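Pseudouridine synthase (Pyrococcus abyssi, PDB 2AUS) probably isomerises specific uridines in RNA to pseudouridine, as the archaeal Cbf5 member of the TruB family of pseudouridine synthases. Local coordinates at residues P57-V62 against G78-P83; D123-V128 against I158-I163. One frame throughout, in Å; residues are numbered along the deposited sequence.

Overall arrangement
Contact 1 comes first along the chain and closes before contact 2 opens. Their centres lie 29 Å apart, and their nearest atoms are about 16 Å apart. They do not touch and share no sheet. Contact 1 joins the start of helix 59-69 to the loop between strands 75-77 and 88-93, beside the mixed sheet that holds strand 47-53. Contact 2 packs helix 122-131 on strand 152-164 of the antiparallel sheet, farther from the chain centre. Contact 1 ties a loop that is consistent with the active-site loop of the TruB family to a helix start. Contact 2 is helix-on-sheet packing in an outlying part of the chain.

Contact 1. Residues P57-V62 against G78-P83; sequences PTSHEV and GGTLDP
Segments P57-V62 and G78-P83 come closest at T58 and P83, whose CA atoms are 4.4 Å apart, and the backbones diverge toward S59 and L81. At the close end the C-H of P83 CA points at P57 O, 3.4 Å away. S59 carries the polar link. Its OG lies beside the backbone N (chi1 -73°) and donates to L81 O at 2.9 Å. The hydroxyl meets a lone pair in the carbonyl plane, with a C=O...donor angle of 125°. A water reaches the same oxygen, giving a hydrogen to L81 O at 2.7 Å. It also takes the amide hydrogen of S59 N at 3.0 Å, so L81 O accepts two bonds that lead back to one residue. Replacing S59 with an alanine removes OG, and L81 O would probably then be tied to the helix start through the water alone, leaving this part of the loop less firmly fixed. T80 CG2 lies against the S59 hydroxymethyl group.

T58 is the N-cap of helix 59-69 and forms a capping box with E61. E61 N donates to T58 OG1 at 3.1 Å, and T58 N donates to the anti lone pair of E61 OE1 at 2.9 Å. With OG1 turned to the helix (chi1 64°), T58 CG2 lies 3.8 Å from P83 CG, and the two side chains cross obliquely.

The sequence GGTLDP is consistent with the active-site loop of TruB-family enzymes. T80 OG1 is hydrogen-bonded to H77 NE2. K53, at the end of strand 47-53, gives hydrogen bonds from NZ to both P57 O and P83 O, and S59 also packs on L89 of strand 88-93.

Contact 2. Residues D123-V128 against I158-I163; sequences DKIRAV and IEILEI
R126 NH1 forms a salt bridge with E122 OE2, and the methyl I163 CD1 sits 3.3 Å from that NH1, over a face of the guanidinium. This is a helix packed on an antiparallel sheet. Helix 123-128 runs nearly antiparallel to strand 158-163, at 154°, with the axes 9.8 Å apart. R126 is extended from CG to NE, which carries the guanidinium across to the strand. I160 CG2 lies over the same face as I163 CD1, 4.0 Å from R126 NH2. Nearer the helix, I160 CD1 touches R126 CG at 3.7 Å.

A classic beta bulge explains why two isoleucines three positions apart both point to the helix. L161 and E162 together face L169 of strand 167-174, and their side chains turn away from the helix. On that far side L161 packs on another protein chain of the assembly, and the E162 carboxylate hydrogen-bonds to it.

Beneath the arginine the contact is apolar. I125 also packs on V168 of strand 167-174, and I160 also packs on M129 of helix 122-131. I125 and I163 lie alongside each other, running opposite ways, with I125 CD1 4.1 Å from I163 CG2.

Contact 1. Residues P57-V62 against G78-P83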
loop_
_atom_site.group_PDB
_atom_site.type_symbol
_atom_site.label_atom_id
_atom_site.label_comp_id
_atom_site.label_asym_id
_atom_site.label_seq_id
_atom_site.Cartn_x
_atom_site.Cartn_y
_atom_site.Cartn_z
ATOM N N PRO A 57 -1.248 7.353 -1.197
ATOM C CA PRO A 57 -1.794 8.014 -0.010
ATOM C C PRO A 57 -2.347 9.402 -0.313
ATOM O O PRO A 57 -2.064 9.983 -1.360
ATOM C CB PRO A 57 -0.593 8.065 0.933
ATOM C CG PRO A 57 0.570 8.164 -0.012
ATOM C CD PRO A 57 0.209 7.164 -1.075
ATOM N N THR A 58 -3.156 9.922 0.602
ATOM C CA THR A 58 -3.699 11.257 0.433
ATOM C C THR A 58 -2.616 12.193 0.968
ATOM O O THR A 58 -1.658 11.746 1.605
ATOM C CB THR A 58 -4.990 11.464 1.256
ATOM O OG1 THR A 58 -4.683 11.355 2.648
ATOM C CG2 THR A 58 -6.037 10.416 0.890
ATOM N N SER A 59 -2.755 13.484 0.706
ATOM C CA SER A 59 -1.768 14.438 1.185
ATOM C C SER A 59 -1.769 14.468 2.702
ATOM O O SER A 59 -0.709 14.552 3.332
ATOM C CB SER A 59 -2.060 15.825 0.623
ATOM O OG SER A 59 -1.733 15.854 -0.754
ATOM N N HIS A 60 -2.961 14.383 3.285
ATOM C CA HIS A 60 -3.114 14.384 4.735
ATOM C C HIS A 60 -2.333 13.225 5.336
ATOM O O HIS A 60 -1.613 13.393 6.318
ATOM C CB HIS A 60 -4.589 14.238 5.113
ATOM C CG HIS A 60 -4.834 14.225 6.591
ATOM N ND1 HIS A 60 -4.861 15.376 7.351
ATOM C CD2 HIS A 60 -5.036 13.200 7.451
ATOM C CE1 HIS A 60 -5.071 15.058 8.616
ATOM N NE2 HIS A 60 -5.180 13.745 8.704
ATOM N N GLU A 61 -2.484 12.044 4.743
ATOM C CA GLU A 61 -1.788 10.862 5.231
ATOM C C GLU A 61 -0.278 11.024 5.120
ATOM O O GLU A 61 0.462 10.596 6.005
ATOM C CB GLU A 61 -2.240 9.622 4.458
ATOM C CG GLU A 61 -3.736 9.370 4.548
ATOM C CD GLU A 61 -4.165 8.095 3.850
ATOM O OE1 GLU A 61 -3.885 7.945 2.637
ATOM O OE2 GLU A 61 -4.783 7.241 4.526
ATOM N N VAL A 62 0.177 11.639 4.028
ATOM C CA VAL A 62 1.606 11.872 3.814
ATOM C C VAL A 62 2.156 12.798 4.909
ATOM O O VAL A 62 3.245 12.579 5.441
ATOM C CB VAL A 62 1.854 12.504 2.432
ATOM C CG1 VAL A 62 3.301 12.955 2.304
ATOM C CG2 VAL A 62 1.526 11.493 1.355
ATOM N N GLY A 78 0.860 22.428 1.547
ATOM C CA GLY A 78 0.364 23.525 0.747
ATOM C C GLY A 78 -0.059 22.950 -0.590
ATOM O O GLY A 78 0.707 22.222 -1.217
ATOM N N GLY A 79 -1.284 23.246 -1.016
ATOM C CA GLY A 79 -1.766 22.746 -2.293
ATOM C C GLY A 79 -1.990 21.248 -2.288
ATOM O O GLY A 79 -1.095 20.478 -2.652
ATOM N N THR A 80 -3.190 20.829 -1.894
ATOM C CA THR A 80 -3.515 19.410 -1.847
ATOM C C THR A 80 -3.332 18.713 -3.188
ATOM O O THR A 80 -3.794 19.190 -4.223
ATOM C CB THR A 80 -4.980 19.166 -1.398
ATOM O OG1 THR A 80 -5.189 19.718 -0.093
ATOM C CG2 THR A 80 -5.279 17.662 -1.349
ATOM N N LEU A 81 -2.633 17.587 -3.160
ATOM C CA LEU A 81 -2.437 16.786 -4.353
ATOM C C LEU A 81 -3.341 15.601 -4.104
ATOM O O LEU A 81 -3.388 15.087 -2.984
ATOM C CB LEU A 81 -0.990 16.300 -4.477
ATOM C CG LEU A 81 0.041 17.290 -4.997
ATOM C CD1 LEU A 81 1.395 16.600 -5.095
ATOM C CD2 LEU A 81 -0.399 17.806 -6.361
ATOM N N ASP A 82 -4.067 15.173 -5.130
ATOM C CA ASP A 82 -4.968 14.039 -4.974
ATOM C C ASP A 82 -4.205 12.741 -4.730
ATOM O O ASP A 82 -3.018 12.636 -5.039
ATOM C CB ASP A 82 -5.887 13.922 -6.192
ATOM C CG ASP A 82 -6.871 15.071 -6.275
ATOM O OD1 ASP A 82 -7.413 15.458 -5.215
ATOM O OD2 ASP A 82 -7.105 15.585 -7.392
ATOM N N PRO A 83 -4.885 11.733 -4.164
ATOM C CA PRO A 83 -4.283 10.434 -3.860
ATOM C C PRO A 83 -3.399 9.843 -4.950
ATOM O O PRO A 83 -2.267 9.440 -4.684
ATOM C CB PRO A 83 -5.495 9.557 -3.557
ATOM C CG PRO A 83 -6.451 10.537 -2.930
ATOM C CD PRO A 83 -6.328 11.727 -3.851
HETATM O O HOH W 1 -5.034 13.774 -1.237
#

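Contact 2. Residues D123-V128 against I158-I163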
loop_
_atom_site.group_PDB
_atom_site.type_symbol
_atom_site.label_atom_id
_atom_site.label_comp_id
_atom_site.label_asym_id
_atom_site.label_seq_id
_atom_site.Cartn_x
_atom_site.Cartn_y
_atom_site.Cartn_z
ATOM N N ASP A 123 -1.192 16.432 -35.774
ATOM C CA ASP A 123 -1.211 17.854 -36.107
ATOM C C ASP A 123 -2.388 18.564 -35.439
ATOM O O ASP A 123 -2.263 19.701 -34.981
ATOM C CB ASP A 123 -1.293 18.041 -37.627
ATOM C CG ASP A 123 -2.475 17.309 -38.246
ATOM O OD1 ASP A 123 -2.503 16.058 -38.179
ATOM O OD2 ASP A 123 -3.376 17.982 -38.796
ATOM N N LYS A 124 -3.529 17.886 -35.389
ATOM C CA LYS A 124 -4.725 18.448 -34.777
ATOM C C LYS A 124 -4.541 18.582 -33.262
ATOM O O LYS A 124 -4.861 19.622 -32.677
ATOM C CB LYS A 124 -5.932 17.564 -35.084
ATOM C CG LYS A 124 -7.260 18.157 -34.648
ATOM C CD LYS A 124 -8.411 17.218 -34.964
ATOM C CE LYS A 124 -9.728 17.749 -34.417
ATOM N NZ LYS A 124 -10.829 16.756 -34.583
ATOM N N ILE A 125 -4.017 17.534 -32.631
ATOM C CA ILE A 125 -3.789 17.558 -31.188
ATOM C C ILE A 125 -2.927 18.755 -30.800
ATOM O O ILE A 125 -3.248 19.479 -29.857
ATOM C CB ILE A 125 -3.077 16.277 -30.692
ATOM C CG1 ILE A 125 -3.900 15.038 -31.055
ATOM C CG2 ILE A 125 -2.887 16.346 -29.178
ATOM C CD1 ILE A 125 -3.259 13.726 -30.636
ATOM N N ARG A 126 -1.831 18.956 -31.525
ATOM C CA ARG A 126 -0.926 20.064 -31.240
ATOM C C ARG A 126 -1.565 21.435 -31.411
ATOM O O ARG A 126 -1.276 22.356 -30.647
ATOM C CB ARG A 126 0.325 19.980 -32.117
ATOM C CG ARG A 126 1.366 18.995 -31.613
ATOM C CD ARG A 126 2.762 19.403 -32.063
ATOM N NE ARG A 126 3.802 18.711 -31.306
ATOM C CZ ARG A 126 4.051 17.410 -31.397
ATOM N NH1 ARG A 126 3.335 16.655 -32.219
ATOM N NH2 ARG A 126 5.012 16.862 -30.660
ATOM N N ALA A 127 -2.433 21.571 -32.410
ATOM C CA ALA A 127 -3.092 22.846 -32.665
ATOM C C ALA A 127 -4.121 23.170 -31.590
ATOM O O ALA A 127 -4.189 24.300 -31.108
ATOM C CB ALA A 127 -3.757 22.826 -34.037
ATOM N N VAL A 128 -4.919 22.174 -31.218
ATOM C CA VAL A 128 -5.953 22.356 -30.207
ATOM C C VAL A 128 -5.385 22.615 -28.817
ATOM O O VAL A 128 -5.928 23.417 -28.055
ATOM C CB VAL A 128 -6.876 21.131 -30.133
ATOM C CG1 VAL A 128 -7.846 21.275 -28.975
ATOM C CG2 VAL A 128 -7.631 20.988 -31.441
ATOM N N ILE A 158 1.324 25.162 -22.345
ATOM C CA ILE A 158 1.072 23.747 -22.533
ATOM C C ILE A 158 2.140 23.284 -23.504
ATOM O O ILE A 158 2.111 23.632 -24.682
ATOM C CB ILE A 158 -0.310 23.477 -23.153
ATOM C CG1 ILE A 158 -1.406 23.802 -22.140
ATOM C CG2 ILE A 158 -0.406 22.025 -23.587
ATOM C CD1 ILE A 158 -2.809 23.557 -22.661
ATOM N N GLU A 159 3.096 22.519 -22.994
ATOM C CA GLU A 159 4.187 22.002 -23.799
ATOM C C GLU A 159 4.027 20.496 -23.996
ATOM O O GLU A 159 4.164 19.716 -23.055
ATOM C CB GLU A 159 5.512 22.307 -23.105
ATOM C CG GLU A 159 6.680 21.464 -23.582
ATOM C CD GLU A 159 7.889 21.593 -22.672
ATOM O OE1 GLU A 159 7.732 21.420 -21.441
ATOM O OE2 GLU A 159 8.998 21.854 -23.189
ATOM N N ILE A 160 3.724 20.090 -25.223
ATOM C CA ILE A 160 3.564 18.676 -25.529
ATOM C C ILE A 160 4.935 18.019 -25.595
ATOM O O ILE A 160 5.780 18.395 -26.408
ATOM C CB ILE A 160 2.838 18.476 -26.871
ATOM C CG1 ILE A 160 1.411 19.014 -26.759
ATOM C CG2 ILE A 160 2.835 16.999 -27.249
ATOM C CD1 ILE A 160 0.603 18.912 -28.027
ATOM N N LEU A 161 5.156 17.052 -24.716
ATOM C CA LEU A 161 6.421 16.341 -24.669
ATOM C C LEU A 161 6.418 15.236 -25.713
ATOM O O LEU A 161 7.277 15.202 -26.594
ATOM C CB LEU A 161 6.648 15.750 -23.276
ATOM C CG LEU A 161 6.762 16.760 -22.121
ATOM C CD1 LEU A 161 6.957 16.016 -20.812
ATOM C CD2 LEU A 161 7.934 17.707 -22.366
ATOM N N GLU A 162 5.442 14.339 -25.627
ATOM C CA GLU A 162 5.354 13.243 -26.581
ATOM C C GLU A 162 3.920 12.889 -26.941
ATOM O O GLU A 162 3.001 13.049 -26.139
ATOM C CB GLU A 162 6.041 11.991 -26.026
ATOM C CG GLU A 162 7.494 12.181 -25.631
ATOM C CD GLU A 162 8.145 10.883 -25.196
ATOM O OE1 GLU A 162 7.406 9.958 -24.798
ATOM O OE2 GLU A 162 9.393 10.796 -25.238
ATOM N N ILE A 163 3.745 12.400 -28.164
ATOM C CA ILE A 163 2.439 11.977 -28.640
ATOM C C ILE A 163 2.579 10.596 -29.262
ATOM O O ILE A 163 3.312 10.428 -30.236
ATOM C CB ILE A 163 1.879 12.917 -29.724
ATOM C CG1 ILE A 163 1.625 14.309 -29.143
ATOM C CG2 ILE A 163 0.594 12.326 -30.298
ATOM C CD1 ILE A 163 1.116 15.312 -30.154
#